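Local atomic coordinates of 4-alpha-glucanotransferase (Streptococcus agalactiae, PDB entry 6M6T), a protein that belongs to the amylomaltase family of carbohydrate-active enzymes and is built around a TIM-type barrel of eight parallel strands, with bound glycan ligands. Residues 48-53 with 59-64; 144-149 with 222-227; 64-69 with 137-142; 149-154 with 186-191. One frame throughout, in Å; residues are numbered along the deposited sequence.

Contact 1 (48-53 with 59-64). With AC1 (4,6-dideoxy-4-{[(1S,4R,5S,6S)-4,5,6-trihydroxy-3-(hydroxymethyl)cyclohex-2-en-1-yl]amino}-alpha-D-glucopyranose), chain I; ASO (1,5-anhydro-D-glucitol), chain B.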
# COMPACT_ATOMS: atom_id res chain seq x y z
N PRO A 48 0.45 -1.30 0.16
CA PRO A 48 0.58 -2.20 -0.99
C PRO A 48 1.87 -3.00 -0.90
O PRO A 48 2.88 -2.54 -0.37
CB PRO A 48 0.58 -1.25 -2.19
CG PRO A 48 -0.01 -0.01 -1.71
CD PRO A 48 0.41 0.11 -0.29
N LEU A 49 1.81 -4.21 -1.44
CA LEU A 49 2.98 -5.07 -1.48
C LEU A 49 3.76 -4.92 -2.78
O LEU A 49 4.55 -5.81 -3.13
CB LEU A 49 2.53 -6.51 -1.27
CG LEU A 49 1.73 -6.66 0.01
CD1 LEU A 49 1.46 -8.13 0.28
CD2 LEU A 49 2.45 -5.98 1.19
N THR A 50 3.56 -3.83 -3.50
CA THR A 50 4.21 -3.72 -4.79
C THR A 50 5.65 -3.24 -4.64
O THR A 50 6.10 -2.86 -3.55
CB THR A 50 3.43 -2.78 -5.71
OG1 THR A 50 3.13 -1.57 -5.00
CG2 THR A 50 2.14 -3.45 -6.22
N THR A 51 6.36 -3.25 -5.77
CA THR A 51 7.76 -2.88 -5.82
C THR A 51 7.92 -1.36 -5.69
O THR A 51 7.01 -0.59 -6.00
CB THR A 51 8.37 -3.36 -7.14
OG1 THR A 51 7.68 -2.73 -8.23
CG2 THR A 51 8.22 -4.89 -7.28
N THR A 52 9.09 -0.93 -5.23
CA THR A 52 9.33 0.47 -4.94
C THR A 52 10.50 1.01 -5.75
O THR A 52 11.38 0.26 -6.18
CB THR A 52 9.61 0.69 -3.46
OG1 THR A 52 10.92 0.20 -3.18
CG2 THR A 52 8.61 -0.08 -2.63
N SER A 53 10.52 2.34 -5.88
CA SER A 53 11.47 3.15 -6.63
C SER A 53 12.25 4.05 -5.68
O SER A 53 12.29 3.81 -4.47
CB SER A 53 10.73 3.99 -7.69
OG SER A 53 11.60 4.38 -8.74
N TYR A 59 3.14 3.45 -3.89
CA TYR A 59 2.12 3.96 -4.78
C TYR A 59 2.70 4.54 -6.08
O TYR A 59 2.03 5.33 -6.77
CB TYR A 59 1.27 5.01 -4.04
CG TYR A 59 0.60 4.47 -2.79
CD1 TYR A 59 1.29 4.42 -1.57
CD2 TYR A 59 -0.72 4.02 -2.82
CE1 TYR A 59 0.66 3.92 -0.41
CE2 TYR A 59 -1.36 3.52 -1.68
CZ TYR A 59 -0.67 3.47 -0.47
OH TYR A 59 -1.31 2.97 0.66
N GLN A 60 3.96 4.19 -6.40
CA GLN A 60 4.66 4.56 -7.63
C GLN A 60 5.58 3.38 -7.99
O GLN A 60 6.79 3.40 -7.74
CB GLN A 60 5.46 5.85 -7.43
CG GLN A 60 6.08 6.44 -8.66
CD GLN A 60 6.70 7.78 -8.36
OE1 GLN A 60 6.12 8.58 -7.63
NE2 GLN A 60 7.88 8.05 -8.92
N SER A 61 5.01 2.39 -8.68
CA SER A 61 5.56 1.04 -8.67
C SER A 61 5.89 0.55 -10.07
O SER A 61 5.15 0.83 -11.02
CB SER A 61 4.59 0.05 -8.02
OG SER A 61 4.86 -0.11 -6.63
N PHE A 62 6.98 -0.21 -10.17
CA PHE A 62 7.37 -0.85 -11.41
C PHE A 62 6.28 -1.76 -11.97
O PHE A 62 6.28 -2.04 -13.17
CB PHE A 62 8.66 -1.65 -11.22
CG PHE A 62 9.85 -0.82 -10.78
CD1 PHE A 62 10.02 0.48 -11.24
CD2 PHE A 62 10.79 -1.35 -9.90
CE1 PHE A 62 11.11 1.24 -10.81
CE2 PHE A 62 11.88 -0.59 -9.48
CZ PHE A 62 12.03 0.71 -9.93
N SER A 63 5.37 -2.26 -11.13
CA SER A 63 4.27 -3.09 -11.61
C SER A 63 3.14 -3.07 -10.61
O SER A 63 3.36 -2.92 -9.40
CB SER A 63 4.70 -4.55 -11.86
OG SER A 63 3.57 -5.42 -12.02
N ALA A 64 1.92 -3.22 -11.12
CA ALA A 64 0.72 -3.23 -10.29
C ALA A 64 0.51 -4.54 -9.52
O ALA A 64 -0.47 -4.61 -8.76
CB ALA A 64 -0.50 -2.95 -11.17
C1 AC1 I . 1.79 9.28 -2.52
O2 AC1 I . 1.84 11.37 -1.23
C2 AC1 I . 2.64 10.45 -2.00
C4A AC1 I . 7.52 12.69 -7.04
C3 AC1 I . 3.31 11.20 -3.12
O3 AC1 I . 4.08 12.21 -2.49
C4 AC1 I . 4.19 10.22 -3.93
N4A AC1 I . 5.04 10.80 -5.02
C5 AC1 I . 3.20 9.22 -4.52
O5 AC1 I . 2.59 8.47 -3.44
C6 AC1 I . 3.94 8.26 -5.45
C1B AC1 I . 6.43 11.22 -4.68
C2B AC1 I . 6.48 12.73 -4.80
O2B AC1 I . 5.47 13.33 -3.98
C3B AC1 I . 6.24 13.09 -6.28
O3B AC1 I . 5.97 14.50 -6.43
O4 AC1 I . 7.39 12.88 -8.48
C5B AC1 I . 7.90 11.38 -6.72
C7B AC1 I . 7.39 10.69 -5.58
C6B AC1 I . 8.95 10.74 -7.66
O6B AC1 I . 8.99 11.46 -8.91
C1 ASO B . -3.03 7.33 -2.75
C2 ASO B . -2.15 7.45 -1.49
C3 ASO B . -1.25 8.69 -1.60
C4 ASO B . -0.39 8.55 -2.87
C5 ASO B . -1.29 8.39 -4.07
C6 ASO B . -0.43 8.00 -5.27
O2 ASO B . -2.94 7.51 -0.30
O3 ASO B . -0.40 8.81 -0.41
O4 ASO B . 0.49 9.69 -3.06
O5 ASO B . -2.16 7.27 -3.89
O6 ASO B . -1.15 7.08 -6.11

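Contact 2 (144-149 with 222-227)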
# COMPACT_ATOMS: atom_id res chain seq x y z
N ALA A 144 9.69 -9.55 -15.34
CA ALA A 144 11.07 -9.93 -15.05
C ALA A 144 12.00 -9.42 -16.14
O ALA A 144 13.13 -8.98 -15.87
CB ALA A 144 11.18 -11.45 -14.88
N GLU A 145 11.53 -9.44 -17.39
CA GLU A 145 12.31 -8.85 -18.47
C GLU A 145 12.39 -7.34 -18.31
O GLU A 145 13.44 -6.75 -18.57
CB GLU A 145 11.72 -9.23 -19.83
CG GLU A 145 11.78 -10.72 -20.10
CD GLU A 145 10.98 -11.15 -21.31
OE1 GLU A 145 10.69 -10.28 -22.16
OE2 GLU A 145 10.65 -12.37 -21.42
N PHE A 146 11.31 -6.70 -17.88
CA PHE A 146 11.38 -5.26 -17.62
C PHE A 146 12.48 -4.95 -16.61
O PHE A 146 13.31 -4.07 -16.83
CB PHE A 146 10.03 -4.75 -17.12
CG PHE A 146 10.01 -3.27 -16.82
CD1 PHE A 146 9.74 -2.35 -17.82
CD2 PHE A 146 10.23 -2.80 -15.52
CE1 PHE A 146 9.70 -0.99 -17.55
CE2 PHE A 146 10.20 -1.44 -15.25
CZ PHE A 146 9.93 -0.53 -16.26
N MET A 147 12.50 -5.68 -15.49
CA MET A 147 13.53 -5.44 -14.48
C MET A 147 14.92 -5.75 -15.01
O MET A 147 15.89 -5.06 -14.65
CB MET A 147 13.25 -6.26 -13.22
CG MET A 147 12.02 -5.79 -12.45
SD MET A 147 12.07 -4.06 -11.90
CE MET A 147 13.79 -3.88 -11.40
N ALA A 148 15.05 -6.76 -15.86
CA ALA A 148 16.36 -7.08 -16.41
C ALA A 148 16.85 -5.98 -17.34
O ALA A 148 17.99 -5.51 -17.24
CB ALA A 148 16.30 -8.43 -17.13
N ILE A 149 16.01 -5.56 -18.27
CA ILE A 149 16.41 -4.47 -19.16
C ILE A 149 16.72 -3.22 -18.34
O ILE A 149 17.68 -2.49 -18.63
CB ILE A 149 15.33 -4.23 -20.23
CG1 ILE A 149 15.05 -5.51 -21.00
CG2 ILE A 149 15.78 -3.16 -21.19
CD1 ILE A 149 13.93 -5.39 -21.99
N SER A 222 3.47 3.81 -11.68
CA SER A 222 4.45 4.82 -12.07
C SER A 222 4.66 4.82 -13.59
O SER A 222 4.37 3.83 -14.28
CB SER A 222 5.79 4.58 -11.38
OG SER A 222 6.79 5.39 -11.96
N ALA A 223 5.17 5.93 -14.12
CA ALA A 223 5.48 5.95 -15.55
C ALA A 223 6.61 5.01 -15.90
O ALA A 223 6.80 4.71 -17.09
CB ALA A 223 5.81 7.37 -16.02
N ASP A 224 7.35 4.53 -14.91
CA ASP A 224 8.48 3.62 -15.09
C ASP A 224 8.00 2.22 -14.72
O ASP A 224 8.25 1.72 -13.63
CB ASP A 224 9.64 4.06 -14.22
CG ASP A 224 10.96 3.46 -14.64
OD1 ASP A 224 11.05 2.97 -15.79
OD2 ASP A 224 11.90 3.47 -13.82
N SER A 225 7.32 1.57 -15.67
CA SER A 225 6.43 0.46 -15.36
C SER A 225 6.37 -0.53 -16.52
O SER A 225 6.45 -0.14 -17.68
CB SER A 225 5.02 0.97 -15.05
OG SER A 225 4.02 0.04 -15.44
N VAL A 226 6.22 -1.82 -16.18
CA VAL A 226 6.01 -2.84 -17.19
C VAL A 226 4.68 -2.65 -17.90
O VAL A 226 4.48 -3.19 -19.00
CB VAL A 226 6.10 -4.24 -16.55
CG1 VAL A 226 4.93 -4.51 -15.63
CG2 VAL A 226 6.18 -5.31 -17.61
N GLU A 227 3.77 -1.87 -17.33
CA GLU A 227 2.47 -1.65 -17.97
C GLU A 227 2.55 -0.55 -19.02
O GLU A 227 1.97 -0.68 -20.11
CB GLU A 227 1.41 -1.32 -16.91
CG GLU A 227 0.73 -2.55 -16.29
CD GLU A 227 1.50 -3.12 -15.10
OE1 GLU A 227 2.26 -2.36 -14.45
OE2 GLU A 227 1.34 -4.33 -14.81

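Contact 3 (64-69 with 137-142)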
# COMPACT_ATOMS: atom_id res chain seq x y z
N ALA A 64 1.92 -3.22 -11.12
CA ALA A 64 0.72 -3.23 -10.29
C ALA A 64 0.51 -4.54 -9.52
O ALA A 64 -0.47 -4.61 -8.76
CB ALA A 64 -0.50 -2.95 -11.17
N VAL A 65 1.33 -5.57 -9.74
CA VAL A 65 1.10 -6.88 -9.13
C VAL A 65 2.36 -7.47 -8.52
O VAL A 65 2.27 -8.41 -7.71
CB VAL A 65 0.53 -7.89 -10.14
CG1 VAL A 65 -0.90 -7.58 -10.47
CG2 VAL A 65 1.41 -7.96 -11.38
N ALA A 66 3.53 -6.99 -8.94
CA ALA A 66 4.76 -7.65 -8.53
C ALA A 66 4.99 -7.44 -7.04
O ALA A 66 4.57 -6.42 -6.47
CB ALA A 66 5.96 -7.13 -9.32
N GLY A 67 5.66 -8.40 -6.42
CA GLY A 67 5.94 -8.32 -5.00
C GLY A 67 7.20 -7.51 -4.72
O GLY A 67 8.23 -7.72 -5.36
N ASN A 68 7.11 -6.59 -3.77
CA ASN A 68 8.30 -5.89 -3.31
C ASN A 68 9.29 -6.90 -2.73
O ASN A 68 9.03 -7.52 -1.70
CB ASN A 68 7.96 -4.84 -2.25
CG ASN A 68 9.19 -4.33 -1.52
OD1 ASN A 68 10.30 -4.36 -2.04
ND2 ASN A 68 8.99 -3.85 -0.30
N THR A 69 10.43 -7.05 -3.38
CA THR A 69 11.31 -8.13 -2.97
C THR A 69 11.99 -7.88 -1.63
O THR A 69 12.54 -8.82 -1.06
CB THR A 69 12.36 -8.38 -4.03
OG1 THR A 69 12.78 -9.73 -3.92
CG2 THR A 69 13.55 -7.42 -3.84
N GLU A 137 0.36 -17.08 -12.21
CA GLU A 137 0.66 -15.66 -12.32
C GLU A 137 1.36 -15.47 -13.67
O GLU A 137 2.58 -15.53 -13.78
CB GLU A 137 1.54 -15.17 -11.15
CG GLU A 137 1.19 -15.78 -9.80
CD GLU A 137 -0.08 -15.20 -9.17
OE1 GLU A 137 -0.68 -14.28 -9.78
OE2 GLU A 137 -0.48 -15.68 -8.07
N LYS A 138 0.56 -15.28 -14.72
CA LYS A 138 1.12 -15.28 -16.07
C LYS A 138 1.87 -13.99 -16.40
O LYS A 138 2.64 -13.97 -17.36
CB LYS A 138 0.00 -15.54 -17.09
CG LYS A 138 -0.74 -16.84 -16.83
CD LYS A 138 -1.33 -17.43 -18.11
CE LYS A 138 -1.68 -18.90 -17.90
NZ LYS A 138 -2.76 -19.43 -18.77
N TRP A 139 1.67 -12.93 -15.61
CA TRP A 139 2.31 -11.61 -15.79
C TRP A 139 3.77 -11.60 -15.40
O TRP A 139 4.41 -10.54 -15.55
CB TRP A 139 1.60 -10.55 -14.94
CG TRP A 139 1.55 -10.95 -13.47
CD1 TRP A 139 0.50 -11.55 -12.81
CD2 TRP A 139 2.61 -10.85 -12.49
NE1 TRP A 139 0.83 -11.78 -11.50
CE2 TRP A 139 2.12 -11.36 -11.28
CE3 TRP A 139 3.92 -10.34 -12.53
CZ2 TRP A 139 2.88 -11.41 -10.13
CZ3 TRP A 139 4.67 -10.39 -11.39
CH2 TRP A 139 4.15 -10.91 -10.20
N VAL A 140 4.31 -12.70 -14.87
CA VAL A 140 5.60 -12.61 -14.19
C VAL A 140 6.72 -12.32 -15.17
O VAL A 140 7.46 -11.35 -15.01
CB VAL A 140 5.89 -13.88 -13.37
CG1 VAL A 140 7.24 -13.75 -12.70
CG2 VAL A 140 4.85 -14.08 -12.31
N THR A 141 6.82 -13.14 -16.23
CA THR A 141 8.02 -13.14 -17.07
C THR A 141 8.26 -11.78 -17.72
O THR A 141 9.41 -11.36 -17.85
CB THR A 141 7.93 -14.25 -18.13
OG1 THR A 141 6.88 -13.95 -19.06
CG2 THR A 141 7.65 -15.59 -17.48
N ASP A 142 7.21 -11.07 -18.14
CA ASP A 142 7.51 -9.82 -18.82
C ASP A 142 7.82 -8.70 -17.85
O ASP A 142 8.59 -7.79 -18.18
CB ASP A 142 6.38 -9.43 -19.79
CG ASP A 142 6.80 -9.64 -21.28
OD1 ASP A 142 8.01 -9.47 -21.62
OD2 ASP A 142 5.93 -9.99 -22.12

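Contact 4 (149-154 with 186-191)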
# COMPACT_ATOMS: atom_id res chain seq x y z
N ILE A 149 16.01 -5.56 -18.27
CA ILE A 149 16.41 -4.47 -19.16
C ILE A 149 16.72 -3.22 -18.34
O ILE A 149 17.68 -2.49 -18.63
CB ILE A 149 15.33 -4.23 -20.23
CG1 ILE A 149 15.05 -5.51 -21.00
CG2 ILE A 149 15.78 -3.16 -21.19
CD1 ILE A 149 13.93 -5.39 -21.99
N LYS A 150 15.93 -2.97 -17.29
CA LYS A 150 16.17 -1.79 -16.47
C LYS A 150 17.55 -1.85 -15.82
O LYS A 150 18.27 -0.85 -15.77
CB LYS A 150 15.08 -1.67 -15.41
CG LYS A 150 15.23 -0.48 -14.46
CD LYS A 150 13.96 -0.25 -13.66
CE LYS A 150 14.05 1.03 -12.84
NZ LYS A 150 14.21 2.24 -13.68
N GLU A 151 17.92 -3.02 -15.33
CA GLU A 151 19.20 -3.16 -14.68
C GLU A 151 20.34 -3.04 -15.68
O GLU A 151 21.36 -2.42 -15.37
CB GLU A 151 19.26 -4.47 -13.88
CG GLU A 151 18.64 -4.33 -12.48
CD GLU A 151 18.24 -5.66 -11.81
OE1 GLU A 151 18.51 -6.75 -12.36
OE2 GLU A 151 17.64 -5.61 -10.70
N HIS A 152 20.15 -3.57 -16.90
CA HIS A 152 21.20 -3.47 -17.92
C HIS A 152 21.53 -2.01 -18.19
O HIS A 152 22.70 -1.63 -18.21
CB HIS A 152 20.79 -4.17 -19.23
CG HIS A 152 21.78 -3.97 -20.35
ND1 HIS A 152 21.43 -4.10 -21.68
CD2 HIS A 152 23.10 -3.66 -20.35
CE1 HIS A 152 22.49 -3.87 -22.44
NE2 HIS A 152 23.51 -3.60 -21.65
N PHE A 153 20.50 -1.18 -18.37
CA PHE A 153 20.68 0.24 -18.65
C PHE A 153 21.04 1.04 -17.42
O PHE A 153 20.89 2.27 -17.42
CB PHE A 153 19.43 0.81 -19.33
CG PHE A 153 19.24 0.30 -20.72
CD1 PHE A 153 20.29 0.35 -21.63
CD2 PHE A 153 18.04 -0.24 -21.11
CE1 PHE A 153 20.13 -0.14 -22.91
CE2 PHE A 153 17.87 -0.72 -22.40
CZ PHE A 153 18.92 -0.67 -23.29
N GLY A 154 21.47 0.35 -16.36
CA GLY A 154 21.95 1.00 -15.17
C GLY A 154 20.86 1.52 -14.26
O GLY A 154 21.01 2.60 -13.68
N LYS A 186 15.49 -14.89 -15.23
CA LYS A 186 15.11 -16.00 -14.36
C LYS A 186 15.28 -15.63 -12.88
O LYS A 186 14.49 -16.06 -12.04
CB LYS A 186 15.91 -17.25 -14.70
CG LYS A 186 15.34 -18.54 -14.13
CD LYS A 186 15.34 -19.68 -15.15
CE LYS A 186 14.17 -19.59 -16.12
NZ LYS A 186 12.87 -19.46 -15.43
N TYR A 187 16.29 -14.82 -12.56
CA TYR A 187 16.43 -14.34 -11.19
C TYR A 187 15.13 -13.69 -10.70
O TYR A 187 14.63 -14.02 -9.62
CB TYR A 187 17.60 -13.36 -11.07
CG TYR A 187 17.51 -12.56 -9.80
CD1 TYR A 187 16.82 -11.34 -9.77
CD2 TYR A 187 18.08 -13.03 -8.62
CE1 TYR A 187 16.69 -10.61 -8.60
CE2 TYR A 187 17.96 -12.30 -7.44
CZ TYR A 187 17.27 -11.09 -7.43
OH TYR A 187 17.14 -10.36 -6.27
N HIS A 188 14.59 -12.75 -11.49
CA HIS A 188 13.44 -11.97 -11.04
C HIS A 188 12.17 -12.80 -11.03
O HIS A 188 11.29 -12.59 -10.18
CB HIS A 188 13.24 -10.75 -11.93
CG HIS A 188 14.25 -9.67 -11.72
ND1 HIS A 188 14.21 -8.81 -10.64
CD2 HIS A 188 15.32 -9.30 -12.46
CE1 HIS A 188 15.21 -7.96 -10.73
NE2 HIS A 188 15.90 -8.23 -11.82
N GLU A 189 12.05 -13.74 -11.97
CA GLU A 189 10.97 -14.72 -11.89
C GLU A 189 11.00 -15.46 -10.56
O GLU A 189 9.97 -15.60 -9.88
CB GLU A 189 11.06 -15.73 -13.03
CG GLU A 189 10.10 -15.44 -14.15
CD GLU A 189 10.64 -15.81 -15.52
OE1 GLU A 189 11.19 -16.94 -15.69
OE2 GLU A 189 10.52 -14.95 -16.42
N VAL A 190 12.18 -15.94 -10.18
CA VAL A 190 12.29 -16.78 -8.99
C VAL A 190 12.06 -15.95 -7.74
O VAL A 190 11.41 -16.41 -6.79
CB VAL A 190 13.66 -17.50 -9.00
CG1 VAL A 190 13.94 -18.17 -7.66
CG2 VAL A 190 13.71 -18.56 -10.12
N THR A 191 12.54 -14.71 -7.71
CA THR A 191 12.24 -13.88 -6.56
C THR A 191 10.74 -13.62 -6.45
O THR A 191 10.19 -13.59 -5.34
CB THR A 191 13.03 -12.56 -6.58
OG1 THR A 191 12.81 -11.87 -7.82
CG2 THR A 191 14.51 -12.84 -6.40

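Contact 1 (48-53 with 59-64)
The ring of Tyr59 is sandwiched between protein and ligand. Over one face sits Pro48, whose CG makes a CH-pi contact 4.0 Å from the ring centroid and 22° off its normal, while CD reaches the phenol end, 3.5 Å from Tyr59 CZ. Over the opposite face lies the sugar ring of 1,5-anhydro-D-glucitol, its C2 displaced toward the rim. With CG anti to the carbonyl carbon (chi1 -58°), the tyrosine ring is brought back beneath Pro48, the two side chains crossing at about a right angle, and a hydrogen bond from Tyr59 OH to Asp216 fixes its outer end. Phe62 meets residues 51-53 obliquely: Thr52 O approaches Phe62 CE2 at 3.4 Å, and Ser53 OG stands 3.8 Å from CE1. Thr51 OG1 lies by the root of the same side chain and accepts a weak, strongly bent bond from Phe62 N (3.3 Å, 120°). Thr50 CG2 packs on the backbone oxygen of Ser63, 3.4 Å away. The amide end of the extended Gln60 side chain lies beside the AC1 unit. Both segments belong to the loop that follows barrel strand 43-45, so the folded-back loop lines the glycan pocket. Proline behind, sugar in front and a tethered hydroxyl imply a tyrosine platform whose orientation is set by the protein and which offers the ligand an apolar surface.

Contact 2 (144-149 with 222-227)
Phe146 holds CG anti to its own backbone nitrogen (chi1 -180°) and turns the ring plane about perpendicular to the plane of CA, CB and CG (chi2 86°), sending the ring outward from helix 140-152 flat against the peptide that joins Ser225 to Val226. Val226 N lies over the middle of the ring, and Ser225 C sits over the same face closer to the rim, 3.5 Å from Phe146 CE1. Val226 turns CG2 back to the root of the phenylalanine, 3.9 Å from Phe146 CB. At the far end, Phe146 CZ is 3.7 Å from Asp224 OD1. The backbone pressed on the ring is the start of helix 226-230. Ser225 is its N-cap, with OG accepting from Glu227 N at 2.7 Å and 149°, and an ST turn precedes it, in which Ser222 OG takes the N-H of Asp224 (3.1 Å). Outside the two segments, Asp224 is held by a salt bridge to Lys150 and by Leu158 N, and Trp229 also packs on Phe146. The join between the two helices is thus apolar ring against peptide backbone. Its polar groups are served separately: the N-H of Val226 is bonded to the backbone of Phe62, while the serine caps the helix start beside it.

Contact 3 (64-69 with 137-142)
Val65 and Trp139 form the close part of this contact, reaching for each other from opposite directions. The methyl CG2 of Val65 stands over the indole, 3.5 Å from the centroid of the five-membered ring and 18° off its normal, a CH-pi contact made over the face. Its nearest atom is Trp139 CD2, at 3.3 Å. On the opposite face Val140 CG2 lies toward the rim, so the indole is clasped between two valine methyls. Trp139 can lie this way because its CG sits between the backbone N and the carbonyl carbon (chi1 55°), as the third residue of a type I turn from Glu137 to Val140 that leads into helix 140-152. The contact thereby joins the long loop after barrel strand 43-45 to the entrance of that helix, with Gln192 of helix 182-208 and Tyr281 of helix 277-289 also packing on the indole. Ala66 is a looser neighbour of the six-membered ring, approaching obliquely with its CA 3.7 Å from Trp139 CH2. Its CB is 4.1 Å from Trp139 CZ3. The indole N-H has a slight polar tie: Trp139 NE1 gives a weak bond to Glu137 OE1 (3.4 Å, 148°), within a turn that has the exposed Lys138 on its solvent side.

Contact 4 (149-154 with 186-191)
His188 and Glu151 meet through a hydrogen bond that links two helices. His188 NE2 donates to Glu151 OE1 at 3.0 Å, with a nearly straight N-H...O angle of 168°. The acceptor lies close to the imidazole plane, so the ring uses its edge, whereas the carboxylate is met from above its own plane, 41° out of it. The second oxygen, Glu151 OE2, is near the ring too, 3.4 Å from His188 CE1. Both side chains start with CG anti to the carbonyl carbon, and beyond it the glutamate is extended (chi2 161°), which lets its carboxylate span the gap between backbones that are 11.1 Å apart at their nearest CA atoms, those of Glu151 and His188. Around this pair, Tyr187 CD1 lies over one face of the imidazole, and Ala144 and Met147 of helix 140-152 pack on the histidine side chain. Tyr187 itself makes a cation-pi contact with Arg110, whose guanidinium also forms a long, weak ion pair with Glu151 OE2. Further out, Glu151 stands in the last turn of its helix, closed by a Schellman motif in which Gly154, with positive phi, donates its N-H to Glu151 O (2.9 Å). In helix 182-208, Thr191 OG1 bonds to His188 O. The bond requires a proton on NE2, and the adjoining carboxylate would probably polarise the imidazole and favour its protonated form.

How the contacts relate
Helix 140-152 is common to contacts 2, 3 and 4: its entrance packs on the loop of residues 64-69, its middle on the start of helix 226-230, and its last turn bonds to helix 182-208. Contact 1, within the loop after barrel strand 43-45, closes first along the chain. Contacts 1 and 3 share Ala64; contact 4 starts at Ile149, the last residue of the first segment of contact 2, and closes before its second segment. Neighbouring centres are close, about 9 Å for contacts 2 and 4 and about 10 Å for 1 and 3. The series therefore runs from the glycan pocket outward through the loop to the helices packed beyond it.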